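Local coordinates for isoaspartyl dipeptidase (Fervidobacterium islandicum, PDB 7CDH), which probably hydrolyses isoaspartyl (beta-aspartyl) dipeptides with the help of zinc, as an M38 metallopeptidase of the amidohydrolase family thought to act in protein repair, at residues Ile82-Arg87 with Val304-Ala309; Thr123-Gly128 with Val135-Ser140; Glu171-Val176 with Thr213-Gln218. One frame throughout, in Å; residues are numbered along the deposited sequence.

Contact 1 (Ile82-Arg87 with Val304-Ala309); sequences ISDCIR and VGSVSA
C85 and V307 mark the closest backbone approach, their CA atoms 6.3 Å apart. One side is the short helix 82-86; the other is a loop that closes into a type I beta turn from S306 to A309, secured by the bond from A309 N to S306 O, just where helix 309-318 begins. S306 N donates to Q251 OE1, and the backbone of G305 is hydrogen-bonded to Q287 and G288.

V307 is the apolar side chain of the turn that meets the helix. With CG1 anti to the carbonyl carbon (chi1 -67°), CG2 is the methyl turned to the helix backbone, V307 CG2 lying 3.7 Å from D84 O. V307 CG2 is also 3.9 Å from D84 CB and, more loosely, 4.4 Å from C85 SG; a small branched residue suits a place so close to main chain. D84 reaches toward the turn but forms no direct bond with it. Instead a water donates to D84 OD2 at 3.0 Å and accepts from V307 N at 2.8 Å, bridging carboxylate and turn. S306 OG, anti to its own backbone N (chi1 -169°), makes a weak bond with S308 OG at 3.1 Å.

Van der Waals contact thus seats the methyl, while the polar link between the segments is indirect: one water serves both the D84 carboxylate and the V307 amide.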
ATOM      1  N   ILE A  82      38.283  -2.233  -8.755  1.00 34.25           N
ATOM      2  CA  ILE A  82      38.613  -3.483  -9.483  1.00 37.97           C
ATOM      3  C   ILE A  82      40.130  -3.707  -9.469  1.00 40.30           C
ATOM      4  O   ILE A  82      40.555  -4.872  -9.349  1.00 38.99           O
ATOM      5  CB  ILE A  82      38.084  -3.536 -10.918  1.00 37.67           C
ATOM      6  CG1 ILE A  82      38.364  -4.938 -11.458  1.00 36.14           C
ATOM      7  CG2 ILE A  82      38.677  -2.442 -11.810  1.00 39.86           C
ATOM      8  CD1 ILE A  82      37.365  -5.420 -12.474  1.00 42.13           C
ATOM      9  N   SER A  83      40.916  -2.642  -9.598  1.00 42.41           N
ATOM     10  CA  SER A  83      42.398  -2.707  -9.538  1.00 43.68           C
ATOM     11  C   SER A  83      42.872  -3.418  -8.247  1.00 43.19           C
ATOM     12  O   SER A  83      43.873  -4.118  -8.341  1.00 39.97           O
ATOM     13  CB  SER A  83      42.994  -1.330  -9.692  1.00 42.47           C
ATOM     14  OG  SER A  83      42.974  -0.633  -8.450  1.00 43.63           O
ATOM     15  N   ASP A  84      42.206  -3.241  -7.091  1.00 42.65           N
ATOM     16  CA  ASP A  84      42.532  -3.952  -5.817  1.00 46.88           C
ATOM     17  C   ASP A  84      42.408  -5.467  -6.031  1.00 48.96           C
ATOM     18  O   ASP A  84      43.253  -6.239  -5.516  1.00 39.19           O
ATOM     19  CB  ASP A  84      41.525  -3.681  -4.699  1.00 56.10           C
ATOM     20  CG  ASP A  84      41.921  -2.703  -3.609  1.00 67.44           C
ATOM     21  OD1 ASP A  84      42.449  -1.612  -3.945  1.00 77.92           O
ATOM     22  OD2 ASP A  84      41.624  -3.021  -2.416  1.00 74.83           O
ATOM     23  N   CYS A  85      41.314  -5.867  -6.685  1.00 45.91           N
ATOM     24  CA  CYS A  85      40.969  -7.274  -6.982  1.00 45.71           C
ATOM     25  C   CYS A  85      42.077  -7.900  -7.829  1.00 43.24           C
ATOM     26  O   CYS A  85      42.617  -8.936  -7.425  1.00 41.88           O
ATOM     27  CB  CYS A  85      39.636  -7.358  -7.718  1.00 43.27           C
ATOM     28  SG  CYS A  85      38.241  -7.020  -6.622  1.00 39.33           S
ATOM     29  N   ILE A  86      42.373  -7.268  -8.956  1.00 39.56           N
ATOM     30  CA  ILE A  86      43.328  -7.766  -9.973  1.00 43.98           C
ATOM     31  C   ILE A  86      44.678  -8.034  -9.293  1.00 43.54           C
ATOM     32  O   ILE A  86      45.210  -9.153  -9.417  1.00 48.06           O
ATOM     33  CB  ILE A  86      43.398  -6.776 -11.150  1.00 47.73           C
ATOM     34  CG1 ILE A  86      42.026  -6.624 -11.820  1.00 47.90           C
ATOM     35  CG2 ILE A  86      44.452  -7.206 -12.162  1.00 52.25           C
ATOM     36  CD1 ILE A  86      41.951  -5.538 -12.883  1.00 45.39           C
ATOM     37  N   ARG A  87      45.213  -7.079  -8.537  0.53 43.31           N
ATOM     38  CA  ARG A  87      46.587  -7.223  -7.989  0.53 44.66           C
ATOM     39  C   ARG A  87      46.541  -8.054  -6.693  0.53 43.49           C
ATOM     40  O   ARG A  87      47.609  -8.264  -6.093  0.53 45.10           O
ATOM     41  CB  ARG A  87      47.265  -5.850  -7.884  0.53 47.44           C
ATOM     42  CG  ARG A  87      47.212  -5.169  -6.525  0.53 55.03           C
ATOM     43  CD  ARG A  87      47.810  -3.763  -6.542  0.53 62.24           C
ATOM     44  NE  ARG A  87      48.549  -3.473  -7.774  0.53 61.32           N
ATOM     45  CZ  ARG A  87      48.228  -2.545  -8.675  0.53 59.54           C
ATOM     46  NH1 ARG A  87      48.984  -2.394  -9.751  0.53 57.94           N
ATOM     47  NH2 ARG A  87      47.177  -1.758  -8.499  0.53 59.53           N
ATOM     48  N   VAL A 304      39.642  -1.211   7.703  1.00 73.28           N
ATOM     49  CA  VAL A 304      38.962  -1.594   6.415  1.00 70.74           C
ATOM     50  C   VAL A 304      39.483  -2.949   5.877  1.00 59.61           C
ATOM     51  O   VAL A 304      40.641  -3.047   5.507  1.00 51.15           O
ATOM     52  CB  VAL A 304      39.160  -0.500   5.333  1.00 71.09           C
ATOM     53  CG1 VAL A 304      38.199  -0.662   4.166  1.00 67.83           C
ATOM     54  CG2 VAL A 304      39.079   0.916   5.889  1.00 72.90           C
ATOM     55  N   GLY A 305      38.624  -3.951   5.717  1.00 57.94           N
ATOM     56  CA  GLY A 305      38.963  -5.158   4.948  1.00 48.02           C
ATOM     57  C   GLY A 305      39.606  -4.808   3.605  1.00 43.56           C
ATOM     58  O   GLY A 305      39.100  -3.914   2.924  1.00 36.18           O
ATOM     59  N   SER A 306      40.667  -5.533   3.212  1.00 47.26           N
ATOM     60  CA  SER A 306      41.232  -5.554   1.837  1.00 43.70           C
ATOM     61  C   SER A 306      41.036  -6.950   1.234  1.00 34.87           C
ATOM     62  O   SER A 306      41.208  -7.909   1.963  1.00 31.37           O
ATOM     63  CB  SER A 306      42.688  -5.142   1.810  1.00 44.66           C
ATOM     64  OG  SER A 306      43.113  -4.921   0.454  1.00 51.68           O
ATOM     65  N   VAL A 307      40.675  -7.027  -0.042  1.00 30.03           N
ATOM     66  CA  VAL A 307      40.616  -8.297  -0.804  1.00 37.30           C
ATOM     67  C   VAL A 307      42.037  -8.900  -0.885  1.00 40.88           C
ATOM     68  O   VAL A 307      42.138 -10.126  -1.127  1.00 35.47           O
ATOM     69  CB  VAL A 307      39.982  -8.132  -2.195  1.00 35.15           C
ATOM     70  CG1 VAL A 307      38.515  -7.788  -2.090  1.00 37.74           C
ATOM     71  CG2 VAL A 307      40.709  -7.105  -3.030  1.00 40.27           C
ATOM     72  N   SER A 308      43.086  -8.094  -0.672  1.00 39.05           N
ATOM     73  CA  SER A 308      44.493  -8.568  -0.553  1.00 37.37           C
ATOM     74  C   SER A 308      44.611  -9.609   0.582  1.00 37.90           C
ATOM     75  O   SER A 308      45.508 -10.495   0.510  1.00 35.35           O
ATOM     76  CB  SER A 308      45.465  -7.416  -0.384  1.00 33.97           C
ATOM     77  OG  SER A 308      45.467  -6.929   0.952  1.00 33.23           O
ATOM     78  N   ALA A 309      43.709  -9.581   1.558  1.00 32.09           N
ATOM     79  CA  ALA A 309      43.752 -10.549   2.667  1.00 34.36           C
ATOM     80  C   ALA A 309      43.717 -12.001   2.155  1.00 35.38           C
ATOM     81  O   ALA A 309      44.171 -12.881   2.894  1.00 36.41           O
ATOM     82  CB  ALA A 309      42.624 -10.296   3.620  1.00 34.51           C
TER
HETATM   83  O   HOH W   1      39.640  -4.460  -0.720  1.00 43.52           O

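Contact 2 (Thr123-Gly128 with Val135-Ser140); sequences TFIYTG and VTFTGS
I125 and F137 form the apolar, buried end of this contact: I125 CD1 comes within 3.6 Å of F137 CZ. The isoleucine puts CG1 between its backbone N and carbonyl carbon (chi1 66°), carrying the long branch out to the ring, and V151 touches both residues. A second close patch lies where the chain leaves the strand. V135 CG2 rests 3.5 Å from G128 C, and G128 N gives a weak, bent hydrogen bond to V135 O (3.1 Å, 121° at the hydrogen). T127 OG1 lies 3.4 Å from V135 O. G128 has positive phi, a conformation glycine adopts easily.

Strand 122-127 is one of the parallel strands of the TIM barrel, and the loop following it turns back on it before helix 141-147. D144 of that helix joins the two: its OD2 is hydrogen-bonded to T127 OG1 and to F137 N.

Beyond F137 the loop leaves the strand; G139 is open to solvent, while F137 packs on L147, and T138 on T138, of a neighbouring subunit. T136 OG1 accepts from G139 N at 2.8 Å in an ST motif, G139 takes backbone angles that call for glycine, and S140 caps the helix through R143 N.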
ATOM      1  N   THR A 123      30.971 -11.576 -10.772  1.00 27.90           N
ATOM      2  CA  THR A 123      30.302 -11.011  -9.571  1.00 28.13           C
ATOM      3  C   THR A 123      28.960 -11.687  -9.348  1.00 27.51           C
ATOM      4  O   THR A 123      28.247 -11.944 -10.336  1.00 25.83           O
ATOM      5  CB  THR A 123      30.049  -9.511  -9.730  1.00 26.75           C
ATOM      6  OG1 THR A 123      29.175  -9.337 -10.856  1.00 25.92           O
ATOM      7  CG2 THR A 123      31.331  -8.778  -9.977  1.00 27.83           C
ATOM      8  N   PHE A 124      28.615 -11.864  -8.080  1.00 25.66           N
ATOM      9  CA  PHE A 124      27.288 -12.318  -7.629  1.00 25.74           C
ATOM     10  C   PHE A 124      26.978 -11.499  -6.394  1.00 25.88           C
ATOM     11  O   PHE A 124      27.896 -10.926  -5.785  1.00 25.33           O
ATOM     12  CB  PHE A 124      27.258 -13.823  -7.356  1.00 27.49           C
ATOM     13  CG  PHE A 124      27.787 -14.629  -8.512  1.00 28.60           C
ATOM     14  CD1 PHE A 124      29.140 -14.856  -8.646  1.00 27.36           C
ATOM     15  CD2 PHE A 124      26.941 -15.062  -9.521  1.00 30.15           C
ATOM     16  CE1 PHE A 124      29.642 -15.488  -9.773  1.00 29.72           C
ATOM     17  CE2 PHE A 124      27.432 -15.779 -10.601  1.00 27.96           C
ATOM     18  CZ  PHE A 124      28.784 -15.968 -10.738  1.00 28.96           C
ATOM     19  N   ILE A 125      25.708 -11.432  -6.036  1.00 25.56           N
ATOM     20  CA  ILE A 125      25.325 -10.624  -4.859  1.00 26.86           C
ATOM     21  C   ILE A 125      24.381 -11.469  -4.023  1.00 26.05           C
ATOM     22  O   ILE A 125      23.772 -12.380  -4.554  1.00 26.48           O
ATOM     23  CB  ILE A 125      24.728  -9.275  -5.311  1.00 27.39           C
ATOM     24  CG1 ILE A 125      23.401  -9.435  -6.045  1.00 26.32           C
ATOM     25  CG2 ILE A 125      25.728  -8.524  -6.183  1.00 28.63           C
ATOM     26  CD1 ILE A 125      22.676  -8.145  -6.234  1.00 27.64           C
ATOM     27  N   TYR A 126      24.286 -11.127  -2.760  1.00 27.55           N
ATOM     28  CA  TYR A 126      23.150 -11.447  -1.885  1.00 29.17           C
ATOM     29  C   TYR A 126      22.114 -10.327  -1.967  1.00 26.14           C
ATOM     30  O   TYR A 126      22.458  -9.177  -2.225  1.00 28.08           O
ATOM     31  CB  TYR A 126      23.648 -11.549  -0.449  1.00 33.20           C
ATOM     32  CG  TYR A 126      24.651 -12.639  -0.181  1.00 36.48           C
ATOM     33  CD1 TYR A 126      24.232 -13.903   0.151  1.00 43.88           C
ATOM     34  CD2 TYR A 126      26.006 -12.395  -0.173  1.00 37.70           C
ATOM     35  CE1 TYR A 126      25.134 -14.902   0.474  1.00 46.60           C
ATOM     36  CE2 TYR A 126      26.923 -13.375   0.147  1.00 39.17           C
ATOM     37  CZ  TYR A 126      26.481 -14.633   0.478  1.00 40.52           C
ATOM     38  OH  TYR A 126      27.332 -15.629   0.812  1.00 40.58           O
ATOM     39  N   THR A 127      20.875 -10.678  -1.675  1.00 27.05           N
ATOM     40  CA  THR A 127      19.801  -9.748  -1.290  1.00 27.70           C
ATOM     41  C   THR A 127      19.820  -9.691   0.223  1.00 28.96           C
ATOM     42  O   THR A 127      20.637 -10.404   0.823  1.00 30.77           O
ATOM     43  CB  THR A 127      18.451 -10.149  -1.871  1.00 29.74           C
ATOM     44  OG1 THR A 127      17.636  -9.096  -1.383  1.00 32.61           O
ATOM     45  CG2 THR A 127      17.916 -11.487  -1.410  1.00 32.98           C
ATOM     46  N   GLY A 128      18.992  -8.848   0.825  1.00 28.49           N
ATOM     47  CA  GLY A 128      19.012  -8.641   2.289  1.00 24.87           C
ATOM     48  C   GLY A 128      20.233  -7.879   2.755  1.00 25.76           C
ATOM     49  O   GLY A 128      20.984  -7.353   1.909  1.00 26.63           O
ATOM     50  N   VAL A 135      15.874  -6.462   3.674  1.00 25.67           N
ATOM     51  CA  VAL A 135      15.616  -5.549   2.526  1.00 26.28           C
ATOM     52  C   VAL A 135      15.591  -6.432   1.281  1.00 27.37           C
ATOM     53  O   VAL A 135      16.307  -7.442   1.263  1.00 23.88           O
ATOM     54  CB  VAL A 135      16.710  -4.470   2.379  1.00 28.12           C
ATOM     55  CG1 VAL A 135      16.660  -3.453   3.495  1.00 27.24           C
ATOM     56  CG2 VAL A 135      18.129  -5.089   2.261  1.00 26.84           C
ATOM     57  N   THR A 136      14.823  -6.047   0.268  1.00 27.88           N
ATOM     58  CA  THR A 136      14.631  -6.855  -0.954  1.00 31.26           C
ATOM     59  C   THR A 136      14.571  -5.879  -2.122  1.00 30.22           C
ATOM     60  O   THR A 136      14.384  -4.711  -1.857  1.00 28.34           O
ATOM     61  CB  THR A 136      13.409  -7.778  -0.826  1.00 32.91           C
ATOM     62  OG1 THR A 136      12.225  -6.985  -0.903  1.00 35.97           O
ATOM     63  CG2 THR A 136      13.393  -8.554   0.472  1.00 31.05           C
ATOM     64  N   PHE A 137      14.841  -6.358  -3.331  1.00 26.95           N
ATOM     65  CA  PHE A 137      14.661  -5.611  -4.587  1.00 28.29           C
ATOM     66  C   PHE A 137      13.182  -5.512  -4.960  1.00 31.69           C
ATOM     67  O   PHE A 137      12.817  -4.518  -5.540  1.00 37.35           O
ATOM     68  CB  PHE A 137      15.361  -6.338  -5.729  1.00 26.88           C
ATOM     69  CG  PHE A 137      16.859  -6.323  -5.678  1.00 26.51           C
ATOM     70  CD1 PHE A 137      17.563  -7.336  -5.042  1.00 27.82           C
ATOM     71  CD2 PHE A 137      17.568  -5.306  -6.283  1.00 25.45           C
ATOM     72  CE1 PHE A 137      18.954  -7.340  -5.023  1.00 29.41           C
ATOM     73  CE2 PHE A 137      18.955  -5.325  -6.281  1.00 27.73           C
ATOM     74  CZ  PHE A 137      19.655  -6.348  -5.677  1.00 27.45           C
ATOM     75  N   THR A 138      12.388  -6.550  -4.670  1.00 38.01           N
ATOM     76  CA  THR A 138      11.049  -6.819  -5.269  1.00 34.88           C
ATOM     77  C   THR A 138       9.999  -7.112  -4.191  1.00 33.63           C
ATOM     78  O   THR A 138       8.910  -7.492  -4.557  1.00 39.17           O
ATOM     79  CB  THR A 138      11.084  -8.040  -6.201  1.00 35.78           C
ATOM     80  OG1 THR A 138      11.288  -9.127  -5.294  1.00 35.16           O
ATOM     81  CG2 THR A 138      12.153  -8.014  -7.279  1.00 32.69           C
ATOM     82  N   GLY A 139      10.314  -7.035  -2.904  1.00 33.81           N
ATOM     83  CA  GLY A 139       9.319  -7.296  -1.846  1.00 29.62           C
ATOM     84  C   GLY A 139       9.389  -8.681  -1.249  1.00 29.62           C
ATOM     85  O   GLY A 139       8.744  -8.904  -0.183  1.00 29.54           O
ATOM     86  N   SER A 140      10.101  -9.621  -1.862  1.00 29.34           N
ATOM     87  CA  SER A 140      10.352 -10.933  -1.201  1.00 30.37           C
ATOM     88  C   SER A 140      11.721 -11.461  -1.614  1.00 29.55           C
ATOM     89  O   SER A 140      12.111 -11.270  -2.792  1.00 28.18           O
ATOM     90  CB  SER A 140       9.221 -11.943  -1.448  1.00 33.05           C
ATOM     91  OG  SER A 140       9.254 -12.559  -2.741  1.00 33.38           O
TER

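Contact 3 (Glu171-Val176 with Thr213-Gln218); sequences EILRIV and TEIPIQ
L173, V176, T213 and I215 carry this contact, and no flat group takes part: only branched aliphatic ends meet. L173 and T213 reach toward each other tip to tip, L173 CD2 lying 3.8 Å from T213 CG2. One helical turn along, V176 CG1 crosses I215 at a slant, 3.8 Å from its CG2, and I215 CD1 is 4.1 Å from V176 CG1. V176, T213 and I215 are beta-branched, their methyls close to the backbone, which suits a close seam; the longer L173 spans the wider gap to T213 (CA atoms 9.0 Å apart).

T213 CG2 stands anti to the carbonyl carbon and faces the leucine, leaving OG1 (chi1 88°) to accept from I215 N at 3.1 Å, somewhat bent at 153°; the same oxygen is hydrogen-bonded to I209 O. An alanine here is likely to leave I215 N and I209 O without that partner and to open a gap beside L173 CD2.

Next to the contact, E214 forms a salt bridge with R201 and R174 with E171, both of a neighbouring subunit. The arrangement is an ST turn at the end of helix 204-212, packed on helix 169-186: neighbouring outer elements of the TIM barrel, before strand 220-223.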
ATOM      1  N   GLU A 171      11.498 -16.493  12.428  1.00 34.24           N
ATOM      2  CA  GLU A 171      11.809 -15.508  11.362  1.00 33.98           C
ATOM      3  C   GLU A 171      12.935 -16.080  10.492  1.00 31.26           C
ATOM      4  O   GLU A 171      12.775 -16.076   9.248  1.00 29.41           O
ATOM      5  CB  GLU A 171      12.217 -14.159  11.941  1.00 39.55           C
ATOM      6  CG  GLU A 171      11.114 -13.398  12.643  1.00 40.71           C
ATOM      7  CD  GLU A 171      11.584 -12.063  13.226  1.00 44.17           C
ATOM      8  OE1 GLU A 171      12.535 -12.078  14.031  1.00 38.19           O
ATOM      9  OE2 GLU A 171      11.014 -10.996  12.840  1.00 44.89           O
ATOM     10  N   ILE A 172      14.022 -16.561  11.114  1.00 29.40           N
ATOM     11  CA  ILE A 172      15.144 -17.252  10.391  1.00 30.36           C
ATOM     12  C   ILE A 172      14.588 -18.384   9.504  1.00 29.41           C
ATOM     13  O   ILE A 172      14.982 -18.452   8.345  1.00 31.66           O
ATOM     14  CB  ILE A 172      16.222 -17.810  11.343  1.00 31.41           C
ATOM     15  CG1 ILE A 172      16.890 -16.729  12.195  1.00 33.60           C
ATOM     16  CG2 ILE A 172      17.261 -18.572  10.540  1.00 34.97           C
ATOM     17  CD1 ILE A 172      17.279 -15.508  11.383  1.00 38.31           C
ATOM     18  N   LEU A 173      13.766 -19.290  10.036  1.00 28.20           N
ATOM     19  CA  LEU A 173      13.298 -20.483   9.280  1.00 30.28           C
ATOM     20  C   LEU A 173      12.544 -20.035   8.019  1.00 30.46           C
ATOM     21  O   LEU A 173      12.762 -20.663   6.939  1.00 27.78           O
ATOM     22  CB  LEU A 173      12.392 -21.367  10.145  1.00 31.74           C
ATOM     23  CG  LEU A 173      13.100 -22.286  11.135  1.00 35.63           C
ATOM     24  CD1 LEU A 173      12.080 -22.989  12.018  1.00 36.01           C
ATOM     25  CD2 LEU A 173      13.982 -23.292  10.410  1.00 36.43           C
ATOM     26  N   ARG A 174      11.679 -19.018   8.142  1.00 26.48           N
ATOM     27  CA  ARG A 174      10.920 -18.539   6.984  1.00 26.75           C
ATOM     28  C   ARG A 174      11.916 -18.072   5.904  1.00 29.92           C
ATOM     29  O   ARG A 174      11.758 -18.504   4.733  1.00 30.43           O
ATOM     30  CB  ARG A 174       9.947 -17.456   7.428  1.00 27.13           C
ATOM     31  CG  ARG A 174       9.187 -16.782   6.285  1.00 28.12           C
ATOM     32  CD  ARG A 174       8.295 -17.670   5.439  1.00 30.37           C
ATOM     33  NE  ARG A 174       7.694 -18.749   6.206  1.00 31.77           N
ATOM     34  CZ  ARG A 174       6.713 -18.597   7.087  1.00 33.71           C
ATOM     35  NH1 ARG A 174       6.197 -17.395   7.312  1.00 32.07           N
ATOM     36  NH2 ARG A 174       6.262 -19.658   7.738  1.00 33.40           N
ATOM     37  N   ILE A 175      12.937 -17.289   6.285  1.00 28.44           N
ATOM     38  CA  ILE A 175      13.962 -16.726   5.360  1.00 30.28           C
ATOM     39  C   ILE A 175      14.761 -17.878   4.738  1.00 30.06           C
ATOM     40  O   ILE A 175      14.928 -17.883   3.515  1.00 26.85           O
ATOM     41  CB  ILE A 175      14.865 -15.711   6.094  1.00 32.30           C
ATOM     42  CG1 ILE A 175      14.103 -14.427   6.424  1.00 30.42           C
ATOM     43  CG2 ILE A 175      16.146 -15.418   5.304  1.00 33.34           C
ATOM     44  CD1 ILE A 175      14.638 -13.755   7.666  1.00 34.37           C
ATOM     45  N   VAL A 176      15.199 -18.846   5.535  1.00 30.98           N
ATOM     46  CA  VAL A 176      15.987 -19.981   4.985  1.00 34.09           C
ATOM     47  C   VAL A 176      15.090 -20.776   4.028  1.00 34.49           C
ATOM     48  O   VAL A 176      15.561 -21.112   2.947  1.00 32.20           O
ATOM     49  CB  VAL A 176      16.580 -20.869   6.086  1.00 32.19           C
ATOM     50  CG1 VAL A 176      17.228 -22.104   5.501  1.00 32.84           C
ATOM     51  CG2 VAL A 176      17.577 -20.113   6.935  1.00 33.14           C
ATOM     52  N   THR A 213      14.087 -29.529  11.533  1.00 35.79           N
ATOM     53  CA  THR A 213      13.417 -29.419  10.217  1.00 35.07           C
ATOM     54  C   THR A 213      14.151 -30.264   9.185  1.00 33.19           C
ATOM     55  O   THR A 213      15.260 -30.731   9.466  1.00 36.64           O
ATOM     56  CB  THR A 213      13.291 -27.961   9.722  1.00 36.70           C
ATOM     57  OG1 THR A 213      14.470 -27.626   9.002  1.00 34.24           O
ATOM     58  CG2 THR A 213      13.059 -26.947  10.820  1.00 35.21           C
ATOM     59  N   GLU A 214      13.574 -30.312   7.989  1.00 37.16           N
ATOM     60  CA  GLU A 214      14.005 -31.129   6.828  1.00 40.67           C
ATOM     61  C   GLU A 214      15.008 -30.324   5.976  1.00 42.20           C
ATOM     62  O   GLU A 214      15.279 -30.759   4.829  1.00 43.98           O
ATOM     63  CB  GLU A 214      12.765 -31.479   5.989  1.00 47.02           C
ATOM     64  CG  GLU A 214      11.517 -31.910   6.783  1.00 47.90           C
ATOM     65  CD  GLU A 214      10.658 -30.815   7.429  1.00 52.35           C
ATOM     66  OE1 GLU A 214      10.798 -29.601   7.085  1.00 47.10           O
ATOM     67  OE2 GLU A 214       9.858 -31.178   8.311  1.00 51.55           O
ATOM     68  N   ILE A 215      15.484 -29.169   6.466  1.00 39.09           N
ATOM     69  CA  ILE A 215      16.284 -28.215   5.644  1.00 40.80           C
ATOM     70  C   ILE A 215      17.734 -28.677   5.644  1.00 39.60           C
ATOM     71  O   ILE A 215      18.344 -28.910   6.692  1.00 42.26           O
ATOM     72  CB  ILE A 215      16.129 -26.759   6.107  1.00 42.20           C
ATOM     73  CG1 ILE A 215      14.764 -26.201   5.685  1.00 40.29           C
ATOM     74  CG2 ILE A 215      17.267 -25.934   5.548  1.00 44.41           C
ATOM     75  CD1 ILE A 215      14.379 -24.903   6.346  1.00 38.01           C
ATOM     76  N   PRO A 216      18.287 -28.943   4.450  1.00 37.90           N
ATOM     77  CA  PRO A 216      19.639 -29.465   4.350  1.00 36.68           C
ATOM     78  C   PRO A 216      20.659 -28.418   4.819  1.00 42.04           C
ATOM     79  O   PRO A 216      20.463 -27.218   4.550  1.00 43.15           O
ATOM     80  CB  PRO A 216      19.841 -29.773   2.864  1.00 33.65           C
ATOM     81  CG  PRO A 216      18.487 -29.636   2.202  1.00 35.61           C
ATOM     82  CD  PRO A 216      17.618 -28.829   3.140  1.00 39.44           C
ATOM     83  N   ILE A 217      21.760 -28.908   5.395  1.00 37.65           N
ATOM     84  CA  ILE A 217      22.821 -28.092   6.055  1.00 35.82           C
ATOM     85  C   ILE A 217      23.569 -27.215   5.031  1.00 36.06           C
ATOM     86  O   ILE A 217      24.187 -26.209   5.464  1.00 36.42           O
ATOM     87  CB  ILE A 217      23.745 -29.010   6.898  1.00 34.06           C
ATOM     88  CG1 ILE A 217      24.602 -28.211   7.875  1.00 33.35           C
ATOM     89  CG2 ILE A 217      24.600 -29.945   6.044  1.00 35.51           C
ATOM     90  CD1 ILE A 217      25.504 -29.082   8.711  1.00 34.86           C
ATOM     91  N   GLN A 218      23.494 -27.518   3.732  1.00 38.11           N
ATOM     92  CA  GLN A 218      24.346 -26.896   2.663  1.00 43.86           C
ATOM     93  C   GLN A 218      23.929 -25.444   2.326  1.00 44.35           C
ATOM     94  O   GLN A 218      24.672 -24.729   1.644  1.00 48.37           O
ATOM     95  CB  GLN A 218      24.286 -27.744   1.386  1.00 46.39           C
ATOM     96  CG  GLN A 218      24.957 -29.115   1.517  1.00 55.40           C
ATOM     97  CD  GLN A 218      24.107 -30.253   2.052  1.00 61.51           C
ATOM     98  OE1 GLN A 218      22.888 -30.148   2.251  1.00 56.50           O
ATOM     99  NE2 GLN A 218      24.771 -31.372   2.313  1.00 62.18           N
TER

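How the contacts relate
All three contacts belong to one TIM-barrel domain. Contact 1 joins parts far apart in sequence, and contacts 2 and 3 follow one another within the span it brackets. Contacts 2 and 3 are neighbours, their centres about 18 Å apart; contact 1 lies about 24 Å from contact 2 and 33 Å from contact 3, the latter across the chain's centre. Helix 82-86 leads to strand 90-95, which pairs with strand 122-127 of contact 2; strands 151-159 and 191-196 continue the sheet to strand 220-223 beyond contact 3. Zinc ligands E156, H195 and H224 follow along this run. The contacts tie a barrel strand, helices and loops at three places around the zinc-holding barrel, loop 304-309 lying after the strand that leads to D285.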